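Local coordinates for protein pullulanase (Klebsiella oxytoca, PDB 2YOC) that hydrolyses alpha-1,6-glucosidic linkages in pullulan and related branched alpha-glucans, and is a glycosyl hydrolase secreted by the type 2 pathway, at residues A388-G393 against E571-I576; D395-P400 against M575-K580; T428-L433 against L440-S445; H450-S455 against Q581-N586; D863-E868 against N887-S892. All blocks are in the same frame, centred on the assembly; numbering follows the deposited sequence.

Interaction 1 (A388-G393 against E571-I576); sequences ALKPDG and EFRTMI. With SO4 (sulfate ion), chain T.
Arg573 reaches from helix 567-582 to the backbone of Leu389 and makes the one hydrogen bond between the two segments. Its NH1 donates to Leu389 O at 3.1 Å, and the bond is nearly straight at 169°. The oxygen lies in the guanidinium plane, but the donor stands above the carbonyl plane. The chain is extended from CG to NE, which carries the guanidinium across to the loop at Leu389. NH2 of Arg573 is bonded to Leu384 O and Asp656 O, so several carbonyls fix its rotation.

The remaining contact is packing. Lys390 CG lies over one face of the guanidinium, 3.6 Å from Arg573 NH1. The ammonium of Lys390 turns to Asn385 O and Asp395. Pro391 lies crosswise to the arginine stem, its CD 3.7 Å from Arg573 CB. Pro391 CB also meets Thr574 OG1 at 3.8 Å; that hydroxyl is bonded to Lys570 O.

The sulfate, probably from the crystallisation liquor, is held weakly by Asp392 N through O4 at 3.5 Å.

The contact lays the loop between strand 379-380 and helix 406-410 on helix 567-582. Tyr657 meets Arg573 in a cation-pi contact, and helix 567-582 leads into barrel strand 586-591.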
# COMPACT_ATOMS: atom_id res chain seq x y z
N ALA B 388 -59.90 9.10 24.83
CA ALA B 388 -59.65 8.61 26.17
C ALA B 388 -58.18 8.20 26.37
O ALA B 388 -57.67 8.30 27.49
CB ALA B 388 -60.55 7.44 26.46
N LEU B 389 -57.50 7.76 25.28
CA LEU B 389 -56.10 7.31 25.35
C LEU B 389 -55.11 8.40 24.95
O LEU B 389 -53.92 8.13 24.76
CB LEU B 389 -55.92 6.07 24.47
CG LEU B 389 -56.95 4.97 24.64
CD1 LEU B 389 -56.65 3.83 23.71
CD2 LEU B 389 -57.03 4.48 26.08
N LYS B 390 -55.61 9.63 24.82
CA LYS B 390 -54.77 10.73 24.35
C LYS B 390 -54.64 11.82 25.37
O LYS B 390 -55.67 12.28 25.90
CB LYS B 390 -55.32 11.32 23.03
CG LYS B 390 -55.01 10.50 21.79
CD LYS B 390 -55.85 10.92 20.57
CE LYS B 390 -55.87 9.88 19.46
NZ LYS B 390 -56.73 10.30 18.31
N PRO B 391 -53.41 12.32 25.58
CA PRO B 391 -53.25 13.50 26.43
C PRO B 391 -53.83 14.69 25.64
O PRO B 391 -53.99 14.60 24.42
CB PRO B 391 -51.74 13.60 26.63
CG PRO B 391 -51.15 12.96 25.45
CD PRO B 391 -52.12 11.91 25.00
N ASP B 392 -54.20 15.76 26.34
CA ASP B 392 -54.82 16.92 25.71
C ASP B 392 -53.99 17.53 24.61
O ASP B 392 -52.81 17.85 24.81
CB ASP B 392 -55.24 17.98 26.73
CG ASP B 392 -56.74 18.05 26.91
OD1 ASP B 392 -57.37 16.97 27.10
OD2 ASP B 392 -57.28 19.18 26.86
N GLY B 393 -54.63 17.63 23.44
CA GLY B 393 -54.03 18.20 22.24
C GLY B 393 -52.96 17.33 21.63
O GLY B 393 -51.98 17.85 21.08
N GLU B 571 -50.34 7.04 29.29
CA GLU B 571 -49.13 7.44 30.00
C GLU B 571 -47.92 7.62 29.08
O GLU B 571 -47.23 8.64 29.18
CB GLU B 571 -48.81 6.47 31.13
CG GLU B 571 -49.86 6.47 32.22
CD GLU B 571 -49.46 5.93 33.58
OE1 GLU B 571 -48.29 5.50 33.76
OE2 GLU B 571 -50.32 6.00 34.48
N PHE B 572 -47.66 6.64 28.18
CA PHE B 572 -46.58 6.67 27.20
C PHE B 572 -46.73 7.93 26.33
O PHE B 572 -45.80 8.72 26.23
CB PHE B 572 -46.65 5.44 26.31
CG PHE B 572 -45.48 5.24 25.39
CD1 PHE B 572 -45.33 6.01 24.25
CD2 PHE B 572 -44.57 4.23 25.63
CE1 PHE B 572 -44.26 5.80 23.38
CE2 PHE B 572 -43.52 4.00 24.74
CZ PHE B 572 -43.36 4.79 23.63
N ARG B 573 -47.93 8.12 25.73
CA ARG B 573 -48.28 9.29 24.93
C ARG B 573 -48.02 10.57 25.73
O ARG B 573 -47.34 11.47 25.23
CB ARG B 573 -49.72 9.20 24.44
CG ARG B 573 -49.86 8.32 23.22
CD ARG B 573 -51.32 8.09 22.87
NE ARG B 573 -51.50 7.62 21.50
CZ ARG B 573 -52.65 7.15 21.03
NH1 ARG B 573 -53.72 7.09 21.82
NH2 ARG B 573 -52.74 6.74 19.77
N THR B 574 -48.45 10.59 27.00
CA THR B 574 -48.21 11.71 27.90
C THR B 574 -46.72 12.01 27.98
O THR B 574 -46.35 13.18 27.91
CB THR B 574 -48.82 11.49 29.27
OG1 THR B 574 -50.21 11.15 29.12
CG2 THR B 574 -48.65 12.72 30.17
N MSE B 575 -45.86 10.96 28.08
CA MSE B 575 -44.41 11.16 28.09
C MSE B 575 -43.94 11.75 26.76
O MSE B 575 -43.13 12.69 26.78
CB MSE B 575 -43.67 9.86 28.38
CG MSE B 575 -42.18 10.03 28.40
SE MSE B 575 -41.28 8.32 28.29
CE MSE B 575 -42.25 7.60 26.65
N ILE B 576 -44.47 11.26 25.61
CA ILE B 576 -44.10 11.80 24.31
C ILE B 576 -44.44 13.28 24.25
O ILE B 576 -43.55 14.09 23.94
CB ILE B 576 -44.65 10.98 23.09
CG1 ILE B 576 -44.21 9.48 23.12
CG2 ILE B 576 -44.31 11.65 21.76
CD1 ILE B 576 -42.66 9.19 22.99
S SO4 T . -55.37 14.81 30.05
O1 SO4 T . -55.91 14.79 31.44
O2 SO4 T . -56.46 14.45 29.12
O3 SO4 T . -54.27 13.87 29.94
O4 SO4 T . -54.84 16.14 29.73

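Interaction 2 (D395-P400 against M575-K580); sequences DNLTMP and MIQAIK
Leu397 and Pro400 both lie across the aliphatic chain of Lys580, each at about a right angle to it. The lysine is extended beyond CG, so its methylenes offer a long apolar rod. Leu397 meets it with both methyl groups. CD2 is 3.8 Å from Lys580 CD, and CD1 is 4.1 Å from Lys580 CB. With CG anti to the backbone N (chi1 -180°), the leucine side chain continues toward the helix and both methyls reach Lys580.

Pro400 comes in further along the loop. Its CD sits 3.8 Å from Lys580 CG, and its CG reaches Lys580 O at 3.7 Å. The ring therefore touches both the side chain and the backbone of the same residue.

Leu397 also covers the preceding turn of the helix. It crosses Gln577 at a slant, with CD1 4.2 Å from Gln577 CG, and its CD2 is 4.2 Å from Ile576 CG2. The amide of Gln577 is bonded to Asp392 O.

The segments meet through van der Waals packing. The charged end of Lys580 passes beyond Leu397 and Pro400 to a salt bridge with Asp660 and a hydrogen bond to Lys658 O.

The loop before helix 406-410 thus covers the outer side of helix 567-582 near its C-terminal end. Ile576 and Ile579 of that helix rest on Val587 of barrel strand 586-591, and Ile579 also touches Val462 of the neighbouring strand 461-464.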
# COMPACT_ATOMS: atom_id res chain seq x y z
N ASP B 395 -53.50 15.21 19.11
CA ASP B 395 -53.77 15.28 17.69
C ASP B 395 -53.02 16.42 16.98
O ASP B 395 -52.64 16.26 15.81
CB ASP B 395 -55.27 15.27 17.41
CG ASP B 395 -55.99 14.09 18.06
OD1 ASP B 395 -56.05 13.01 17.42
OD2 ASP B 395 -56.42 14.24 19.23
N ASN B 396 -52.73 17.51 17.71
CA ASN B 396 -51.98 18.63 17.13
C ASN B 396 -50.56 18.73 17.72
O ASN B 396 -50.08 19.81 18.03
CB ASN B 396 -52.78 19.94 17.19
CG ASN B 396 -54.14 19.87 16.50
OD1 ASN B 396 -54.26 19.51 15.32
ND2 ASN B 396 -55.20 20.21 17.23
N LEU B 397 -49.88 17.59 17.89
CA LEU B 397 -48.50 17.55 18.36
C LEU B 397 -47.58 17.42 17.15
O LEU B 397 -47.75 16.52 16.32
CB LEU B 397 -48.25 16.41 19.35
CG LEU B 397 -46.82 16.32 19.88
CD1 LEU B 397 -46.48 17.48 20.80
CD2 LEU B 397 -46.55 14.99 20.54
N THR B 398 -46.60 18.33 17.05
CA THR B 398 -45.63 18.32 15.95
C THR B 398 -44.23 18.05 16.47
O THR B 398 -43.93 18.28 17.64
CB THR B 398 -45.66 19.64 15.18
OG1 THR B 398 -45.38 20.72 16.09
CG2 THR B 398 -46.95 19.87 14.43
N MSE B 399 -43.36 17.58 15.55
CA MSE B 399 -41.94 17.27 15.74
C MSE B 399 -41.21 18.61 16.01
O MSE B 399 -41.22 19.48 15.12
CB MSE B 399 -41.46 16.68 14.42
CG MSE B 399 -40.23 15.83 14.50
SE MSE B 399 -39.80 15.19 12.71
CE MSE B 399 -41.43 14.16 12.25
N PRO B 400 -40.62 18.82 17.20
CA PRO B 400 -39.95 20.12 17.47
C PRO B 400 -38.75 20.43 16.57
O PRO B 400 -38.45 21.60 16.32
CB PRO B 400 -39.54 20.02 18.95
CG PRO B 400 -39.53 18.57 19.26
CD PRO B 400 -40.55 17.92 18.36
N MSE B 575 -45.86 10.96 28.08
CA MSE B 575 -44.41 11.16 28.09
C MSE B 575 -43.94 11.75 26.76
O MSE B 575 -43.13 12.69 26.78
CB MSE B 575 -43.67 9.86 28.38
CG MSE B 575 -42.18 10.03 28.40
SE MSE B 575 -41.28 8.32 28.29
CE MSE B 575 -42.25 7.60 26.65
N ILE B 576 -44.47 11.26 25.61
CA ILE B 576 -44.10 11.80 24.31
C ILE B 576 -44.44 13.28 24.25
O ILE B 576 -43.55 14.09 23.94
CB ILE B 576 -44.65 10.98 23.09
CG1 ILE B 576 -44.21 9.48 23.12
CG2 ILE B 576 -44.31 11.65 21.76
CD1 ILE B 576 -42.66 9.19 22.99
N GLN B 577 -45.67 13.66 24.62
CA GLN B 577 -46.05 15.07 24.60
C GLN B 577 -45.11 15.96 25.44
O GLN B 577 -44.68 17.00 24.96
CB GLN B 577 -47.50 15.26 24.99
CG GLN B 577 -48.04 16.61 24.57
CD GLN B 577 -49.52 16.66 24.74
OE1 GLN B 577 -50.05 16.60 25.86
NE2 GLN B 577 -50.21 16.81 23.64
N ALA B 578 -44.75 15.50 26.65
CA ALA B 578 -43.83 16.17 27.56
C ALA B 578 -42.47 16.35 26.89
O ALA B 578 -41.97 17.48 26.84
CB ALA B 578 -43.68 15.37 28.85
N ILE B 579 -41.89 15.27 26.33
CA ILE B 579 -40.59 15.34 25.65
C ILE B 579 -40.62 16.37 24.49
O ILE B 579 -39.78 17.26 24.45
CB ILE B 579 -40.05 13.94 25.22
CG1 ILE B 579 -39.94 12.98 26.43
CG2 ILE B 579 -38.72 14.05 24.46
CD1 ILE B 579 -39.74 11.51 26.09
N LYS B 580 -41.61 16.27 23.61
CA LYS B 580 -41.69 17.17 22.46
C LYS B 580 -42.12 18.63 22.75
O LYS B 580 -41.61 19.55 22.11
CB LYS B 580 -42.55 16.57 21.34
CG LYS B 580 -41.98 15.31 20.77
CD LYS B 580 -42.88 14.84 19.69
CE LYS B 580 -42.35 13.63 18.97
NZ LYS B 580 -43.05 13.43 17.68

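Interaction 3 (T428-L433 against L440-S445); sequences TVPAEL and LTAGDS
This contact closes a loop that leads into helix 446-457, a helix between strands 413-417 and 461-464 of the parallel eight-stranded barrel. Ser445 is the N-cap of the helix, and an inverse gamma turn centred on Ala442 comes just before it. The segments 428-433 and 440-445 pack side by side without a direct hydrogen bond between them.

Thr428 lies against the N-cap residue. Its hydroxyl is bonded to Asp426 and to Asn446 N, so both Thr428 and Ser445 bind backbone N-H groups at the start of the helix. OG1 of Thr428 sits between the backbone N and the carbonyl carbon (chi1 54°), which points it at the Ser445 backbone.

Val429 supplies the apolar part. Its two methyls divide the work: CG2 lies 3.6 Å from Ser445 CB, and CG1 is 4.2 Å from Ala442 CB. Pro430 extends this patch, with CD 4.1 Å from Ala442 CB. At the far end Leu433 CD1 approaches Thr441 OG1, which is bonded to Leu438 O.

The serine hydroxyl is held from two directions. It caps Val448 N, and Ser445 OG gives its proton to Ala442 O at 3.0 Å, in the carbonyl plane.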
# COMPACT_ATOMS: atom_id res chain seq x y z
N THR B 428 -36.52 14.70 43.62
CA THR B 428 -37.41 15.80 43.23
C THR B 428 -38.56 15.32 42.35
O THR B 428 -39.46 16.11 42.02
CB THR B 428 -36.62 16.96 42.62
OG1 THR B 428 -35.81 16.49 41.55
CG2 THR B 428 -35.77 17.68 43.63
N VAL B 429 -38.54 14.02 42.00
CA VAL B 429 -39.59 13.35 41.21
C VAL B 429 -40.51 12.65 42.22
O VAL B 429 -40.00 11.80 42.97
CB VAL B 429 -39.04 12.33 40.18
CG1 VAL B 429 -40.18 11.71 39.36
CG2 VAL B 429 -38.00 12.97 39.26
N PRO B 430 -41.84 12.95 42.26
CA PRO B 430 -42.73 12.27 43.22
C PRO B 430 -42.54 10.77 43.17
O PRO B 430 -42.45 10.18 42.08
CB PRO B 430 -44.14 12.67 42.78
CG PRO B 430 -43.97 13.36 41.45
CD PRO B 430 -42.60 13.92 41.44
N ALA B 431 -42.36 10.18 44.35
CA ALA B 431 -42.07 8.76 44.55
C ALA B 431 -42.80 7.82 43.61
O ALA B 431 -42.15 7.00 42.95
CB ALA B 431 -42.31 8.38 46.00
N GLU B 432 -44.13 7.96 43.50
CA GLU B 432 -44.99 7.12 42.66
C GLU B 432 -44.72 7.21 41.15
O GLU B 432 -45.16 6.34 40.39
CB GLU B 432 -46.48 7.30 43.03
CG GLU B 432 -47.15 8.56 42.51
CD GLU B 432 -46.71 9.92 43.01
OE1 GLU B 432 -46.04 10.02 44.06
OE2 GLU B 432 -47.06 10.91 42.32
N LEU B 433 -43.97 8.24 40.72
CA LEU B 433 -43.60 8.48 39.34
C LEU B 433 -42.16 8.10 39.01
O LEU B 433 -41.76 8.16 37.85
CB LEU B 433 -43.87 9.93 38.97
CG LEU B 433 -45.30 10.41 39.12
CD1 LEU B 433 -45.49 11.68 38.35
CD2 LEU B 433 -46.31 9.38 38.66
N LEU B 440 -41.32 12.12 33.33
CA LEU B 440 -40.98 13.23 32.45
C LEU B 440 -41.93 14.43 32.61
O LEU B 440 -41.61 15.52 32.13
CB LEU B 440 -40.85 12.78 31.00
CG LEU B 440 -39.54 12.12 30.55
CD1 LEU B 440 -38.31 12.95 30.89
CD2 LEU B 440 -39.43 10.67 31.01
N THR B 441 -43.05 14.27 33.33
CA THR B 441 -43.98 15.38 33.56
C THR B 441 -43.63 16.20 34.81
O THR B 441 -44.14 17.31 35.00
CB THR B 441 -45.42 14.88 33.60
OG1 THR B 441 -45.64 14.23 34.86
CG2 THR B 441 -45.76 13.95 32.45
N ALA B 442 -42.74 15.67 35.67
CA ALA B 442 -42.27 16.32 36.90
C ALA B 442 -41.42 17.54 36.53
O ALA B 442 -40.20 17.54 36.75
CB ALA B 442 -41.46 15.33 37.74
N GLY B 443 -42.08 18.56 35.97
CA GLY B 443 -41.48 19.80 35.51
C GLY B 443 -40.48 20.42 36.45
O GLY B 443 -39.50 21.03 36.01
N ASP B 444 -40.70 20.23 37.77
CA ASP B 444 -39.86 20.76 38.83
C ASP B 444 -38.98 19.67 39.45
O ASP B 444 -38.96 19.48 40.66
CB ASP B 444 -40.73 21.50 39.86
CG ASP B 444 -41.55 22.64 39.27
OD1 ASP B 444 -40.95 23.57 38.65
OD2 ASP B 444 -42.80 22.63 39.43
N SER B 445 -38.25 18.95 38.61
CA SER B 445 -37.33 17.93 39.09
C SER B 445 -35.91 18.24 38.59
O SER B 445 -35.76 19.00 37.62
CB SER B 445 -37.77 16.55 38.65
OG SER B 445 -37.52 16.31 37.28

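Interaction 4 (H450-S455 against Q581-N586); sequences HLKTLS and QDLGMN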
# COMPACT_ATOMS: atom_id res chain seq x y z
N HIS B 450 -32.80 19.35 34.04
CA HIS B 450 -31.49 19.11 33.44
C HIS B 450 -31.69 18.92 31.95
O HIS B 450 -31.12 19.68 31.16
CB HIS B 450 -30.84 17.89 34.07
CG HIS B 450 -29.43 17.65 33.63
ND1 HIS B 450 -28.37 18.40 34.14
CD2 HIS B 450 -28.94 16.69 32.82
CE1 HIS B 450 -27.28 17.90 33.58
NE2 HIS B 450 -27.57 16.87 32.79
N LEU B 451 -32.61 18.00 31.57
CA LEU B 451 -32.93 17.74 30.16
C LEU B 451 -33.38 19.01 29.48
O LEU B 451 -32.86 19.32 28.41
CB LEU B 451 -33.95 16.61 29.97
CG LEU B 451 -33.57 15.22 30.54
CD1 LEU B 451 -34.57 14.20 30.11
CD2 LEU B 451 -32.22 14.78 30.07
N LYS B 452 -34.23 19.80 30.16
CA LYS B 452 -34.71 21.12 29.71
C LYS B 452 -33.50 22.02 29.33
O LYS B 452 -33.49 22.59 28.24
CB LYS B 452 -35.58 21.80 30.79
CG LYS B 452 -37.09 21.78 30.52
CD LYS B 452 -37.91 22.06 31.78
CE LYS B 452 -39.40 21.92 31.52
NZ LYS B 452 -40.19 21.81 32.79
N THR B 453 -32.45 22.09 30.20
CA THR B 453 -31.27 22.89 29.84
C THR B 453 -30.44 22.28 28.71
O THR B 453 -29.98 23.02 27.84
CB THR B 453 -30.43 23.42 31.03
OG1 THR B 453 -29.44 22.47 31.38
CG2 THR B 453 -31.26 23.84 32.23
N LEU B 454 -30.27 20.92 28.70
CA LEU B 454 -29.53 20.25 27.63
C LEU B 454 -30.21 20.53 26.27
O LEU B 454 -29.52 20.84 25.29
CB LEU B 454 -29.42 18.76 27.90
CG LEU B 454 -28.52 18.34 29.09
CD1 LEU B 454 -28.73 16.89 29.45
CD2 LEU B 454 -27.03 18.60 28.82
N SER B 455 -31.56 20.52 26.24
CA SER B 455 -32.36 20.79 25.06
C SER B 455 -32.14 22.19 24.55
O SER B 455 -32.18 22.43 23.34
CB SER B 455 -33.85 20.61 25.35
OG SER B 455 -34.59 20.76 24.15
N GLN B 581 -43.10 18.82 23.64
CA GLN B 581 -43.67 20.13 23.91
C GLN B 581 -42.99 20.85 25.08
O GLN B 581 -42.60 22.01 24.94
CB GLN B 581 -45.15 19.95 24.23
CG GLN B 581 -46.09 20.87 23.49
CD GLN B 581 -47.49 20.35 23.67
OE1 GLN B 581 -47.99 20.21 24.80
NE2 GLN B 581 -48.14 20.01 22.55
N ASP B 582 -42.87 20.18 26.21
CA ASP B 582 -42.31 20.73 27.44
C ASP B 582 -40.77 20.69 27.47
O ASP B 582 -40.16 21.57 28.08
CB ASP B 582 -42.95 20.05 28.68
CG ASP B 582 -44.48 19.84 28.61
OD1 ASP B 582 -45.15 20.46 27.73
OD2 ASP B 582 -45.01 19.04 29.42
N LEU B 583 -40.15 19.69 26.81
CA LEU B 583 -38.68 19.61 26.74
C LEU B 583 -38.17 19.98 25.35
O LEU B 583 -36.96 20.16 25.20
CB LEU B 583 -38.12 18.23 27.13
CG LEU B 583 -38.56 17.53 28.40
CD1 LEU B 583 -37.60 16.40 28.71
CD2 LEU B 583 -38.56 18.45 29.57
N GLY B 584 -39.06 20.06 24.36
CA GLY B 584 -38.74 20.45 22.98
C GLY B 584 -37.66 19.67 22.25
O GLY B 584 -36.77 20.25 21.61
N MSE B 585 -37.75 18.33 22.34
CA MSE B 585 -36.85 17.38 21.70
C MSE B 585 -37.65 16.30 20.96
O MSE B 585 -38.74 15.92 21.41
CB MSE B 585 -35.97 16.71 22.76
CG MSE B 585 -34.79 17.57 23.18
SE MSE B 585 -33.60 16.69 24.47
CE MSE B 585 -34.74 16.72 26.06
N ASN B 586 -37.10 15.80 19.85
CA ASN B 586 -37.72 14.71 19.09
C ASN B 586 -37.53 13.38 19.86
O ASN B 586 -36.78 13.35 20.84
CB ASN B 586 -37.05 14.59 17.73
CG ASN B 586 -37.38 15.65 16.75
OD1 ASN B 586 -37.86 16.74 17.09
ND2 ASN B 586 -37.09 15.36 15.49
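A chi1 of -175° swings the Ser455 hydroxyl away from its own amide and across to the carbonyl of Leu583. OG donates to Leu583 O at 2.7 Å, approaching almost in line with the C=O bond (163°). Met585 lies beside the same hydroxyl, its CG 3.3 Å from Ser455 OG. A bend at chi3 (-71°) then brings the methyl of this selenomethionine back to helix 446-457, with CE 4.0 Å from Leu451 CB.

The segment 581-586 holds the end of helix 567-582 and the turn into strand 586-591 of the barrel. Gly584 has positive phi where the chain leaves the helix. The serine ties helix 446-457, which precedes barrel strand 461-464, to the end of helix 567-582, which precedes the neighbouring strand 586-591.

Leu583 spreads its two methyls over the facing helix. CD1 meets Leu451 CB at 3.9 Å, with the side chains at a slant. CD2 meets Lys452 CG at 3.8 Å, and here the chains cross at about a right angle. Lys452, extended beyond CG, runs past the C-terminal end of helix 567-582, its CE 3.5 Å from Asp582 O, and its NZ makes a weak hydrogen bond to Gly443 O.

Interaction 5 (D863-E868 against N887-S892); sequences DQQGSE and NRVDYS
The Tyr891 ring takes the amide of Gln865 at its edge, close to the ring plane. The two flat groups are nearly coplanar, 17° apart. NE2 of Gln865 donates to Tyr891 OH at 3.3 Å, a weak bond with an N-H...O angle of 156°. Gln865 CG is also close, 3.4 Å from Tyr891 OH, so the phenol oxygen sits beside the stem as well as the amide. A bend at chi2 (-149°) helps lay the amide along the ring edge.

The carboxylate of Glu868 approaches the ring obliquely. OE2 of Glu868 is 4.2 Å from Tyr891 CE1, and OE2 hydrogen-bonds to His450 NE2. The His450 ring also meets the Tyr891 ring, with the planes steeply inclined.

Residues 863-864 end strand 860-864, the last of the parallel eight-stranded barrel characteristic of this glycosidase family, and a type II beta turn from Gln864 to Ser867 leads out of it. Gly866 sits in this turn with positive phi, and its CA faces Val889 CG1 at 4.4 Å. The other methyl of Val889, CG2, is 4.1 Å from Gln865 NE2, so the valine covers both the turn and the amide.

The loop 887-892 is stiffened from within. Asp890 OD1 accepts from Ser892 N in an Asx turn. OD1 also takes a hydrogen bond from Ser892 OG, on its syn lone pair. Arg888 places one guanidinium face over Asp890 CB, and its NH2 forms a salt bridge with Asp890 OD2 at 3.4 Å.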
# COMPACT_ATOMS: atom_id res chain seq x y z
N ASP B 863 -24.84 10.16 21.93
CA ASP B 863 -24.20 10.02 23.21
C ASP B 863 -25.13 9.41 24.26
O ASP B 863 -26.36 9.57 24.21
CB ASP B 863 -23.65 11.36 23.70
CG ASP B 863 -22.80 11.25 24.96
OD1 ASP B 863 -22.11 10.18 25.15
OD2 ASP B 863 -22.82 12.21 25.76
N GLN B 864 -24.50 8.73 25.24
CA GLN B 864 -25.16 8.08 26.35
C GLN B 864 -25.63 9.13 27.36
O GLN B 864 -24.90 10.07 27.68
CB GLN B 864 -24.15 7.14 27.02
CG GLN B 864 -24.77 6.33 28.13
CD GLN B 864 -23.77 5.50 28.86
OE1 GLN B 864 -22.58 5.85 28.99
NE2 GLN B 864 -24.24 4.39 29.39
N GLN B 865 -26.84 8.92 27.90
CA GLN B 865 -27.33 9.78 28.97
C GLN B 865 -26.31 9.65 30.13
O GLN B 865 -25.89 8.54 30.45
CB GLN B 865 -28.73 9.31 29.42
CG GLN B 865 -29.06 9.52 30.89
CD GLN B 865 -30.00 8.48 31.45
OE1 GLN B 865 -30.16 7.37 30.92
NE2 GLN B 865 -30.60 8.80 32.57
N GLY B 866 -25.90 10.79 30.67
CA GLY B 866 -24.98 10.87 31.80
C GLY B 866 -23.56 11.28 31.48
O GLY B 866 -22.81 11.60 32.41
N SER B 867 -23.15 11.27 30.19
CA SER B 867 -21.77 11.63 29.80
C SER B 867 -21.39 13.05 30.19
O SER B 867 -20.23 13.30 30.53
CB SER B 867 -21.52 11.38 28.32
OG SER B 867 -21.78 10.02 28.03
N GLU B 868 -22.42 13.94 30.23
CA GLU B 868 -22.34 15.34 30.66
C GLU B 868 -22.11 15.45 32.18
O GLU B 868 -21.85 16.54 32.68
CB GLU B 868 -23.64 16.09 30.25
CG GLU B 868 -24.87 15.84 31.13
CD GLU B 868 -25.62 14.53 30.99
OE1 GLU B 868 -25.19 13.68 30.17
OE2 GLU B 868 -26.66 14.35 31.67
N ASN B 887 -26.10 1.38 37.43
CA ASN B 887 -26.61 2.26 36.38
C ASN B 887 -27.15 3.58 36.90
O ASN B 887 -27.95 4.25 36.24
CB ASN B 887 -27.68 1.50 35.60
CG ASN B 887 -27.12 0.46 34.70
OD1 ASN B 887 -26.78 0.73 33.53
ND2 ASN B 887 -27.10 -0.76 35.17
N ARG B 888 -26.71 3.98 38.08
CA ARG B 888 -27.14 5.19 38.76
C ARG B 888 -26.62 6.45 38.10
O ARG B 888 -25.42 6.55 37.80
CB ARG B 888 -26.71 5.13 40.23
CG ARG B 888 -27.01 6.36 41.03
CD ARG B 888 -26.55 6.20 42.45
NE ARG B 888 -26.72 7.45 43.18
CZ ARG B 888 -25.74 8.32 43.41
NH1 ARG B 888 -24.50 8.07 42.99
NH2 ARG B 888 -26.00 9.45 44.07
N VAL B 889 -27.55 7.40 37.87
CA VAL B 889 -27.25 8.74 37.34
C VAL B 889 -27.74 9.76 38.38
O VAL B 889 -28.95 10.00 38.49
CB VAL B 889 -27.82 9.01 35.93
CG1 VAL B 889 -27.39 10.39 35.43
CG2 VAL B 889 -27.35 7.95 34.95
N ASP B 890 -26.82 10.33 39.17
CA ASP B 890 -27.18 11.30 40.20
C ASP B 890 -27.57 12.69 39.66
O ASP B 890 -26.69 13.52 39.43
CB ASP B 890 -26.08 11.40 41.26
CG ASP B 890 -26.42 12.33 42.40
OD1 ASP B 890 -27.61 12.73 42.52
OD2 ASP B 890 -25.51 12.65 43.18
N TYR B 891 -28.88 12.98 39.52
CA TYR B 891 -29.29 14.29 39.02
C TYR B 891 -29.19 15.43 40.06
O TYR B 891 -29.41 16.60 39.72
CB TYR B 891 -30.61 14.25 38.21
CG TYR B 891 -30.44 13.67 36.82
CD1 TYR B 891 -29.87 14.42 35.79
CD2 TYR B 891 -30.84 12.37 36.53
CE1 TYR B 891 -29.67 13.88 34.52
CE2 TYR B 891 -30.66 11.82 35.26
CZ TYR B 891 -30.06 12.57 34.26
OH TYR B 891 -29.86 12.03 33.00
N SER B 892 -28.79 15.09 41.31
CA SER B 892 -28.57 16.06 42.40
C SER B 892 -27.08 16.49 42.42
O SER B 892 -26.67 17.27 43.28
CB SER B 892 -29.00 15.48 43.74
OG SER B 892 -27.94 14.82 44.42

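Interactions 1 and 2 are successive steps of one loop along helix 567-582, with centres about 9 Å apart. They are joined by the salt bridge from Lys390 NZ to Asp395 OD1 (2.9 Å). Interaction 4 takes the end of the same helix, about 11 Å from interaction 2 between centres. Leu440 of interaction 3 fits between helices 567-582 and 446-457: its CD2 is 3.8 Å from Met575 CG, and its CD1 is 4.0 Å from Leu451 CD1. Interaction 4 meets interaction 5 through His450 NE2 and Glu868 OE2 at 2.9 Å. The contacts lie along one part of the barrel, beside strands 860-864, 413-417, 461-464 and 586-591; this barrel is the catalytic domain in the family.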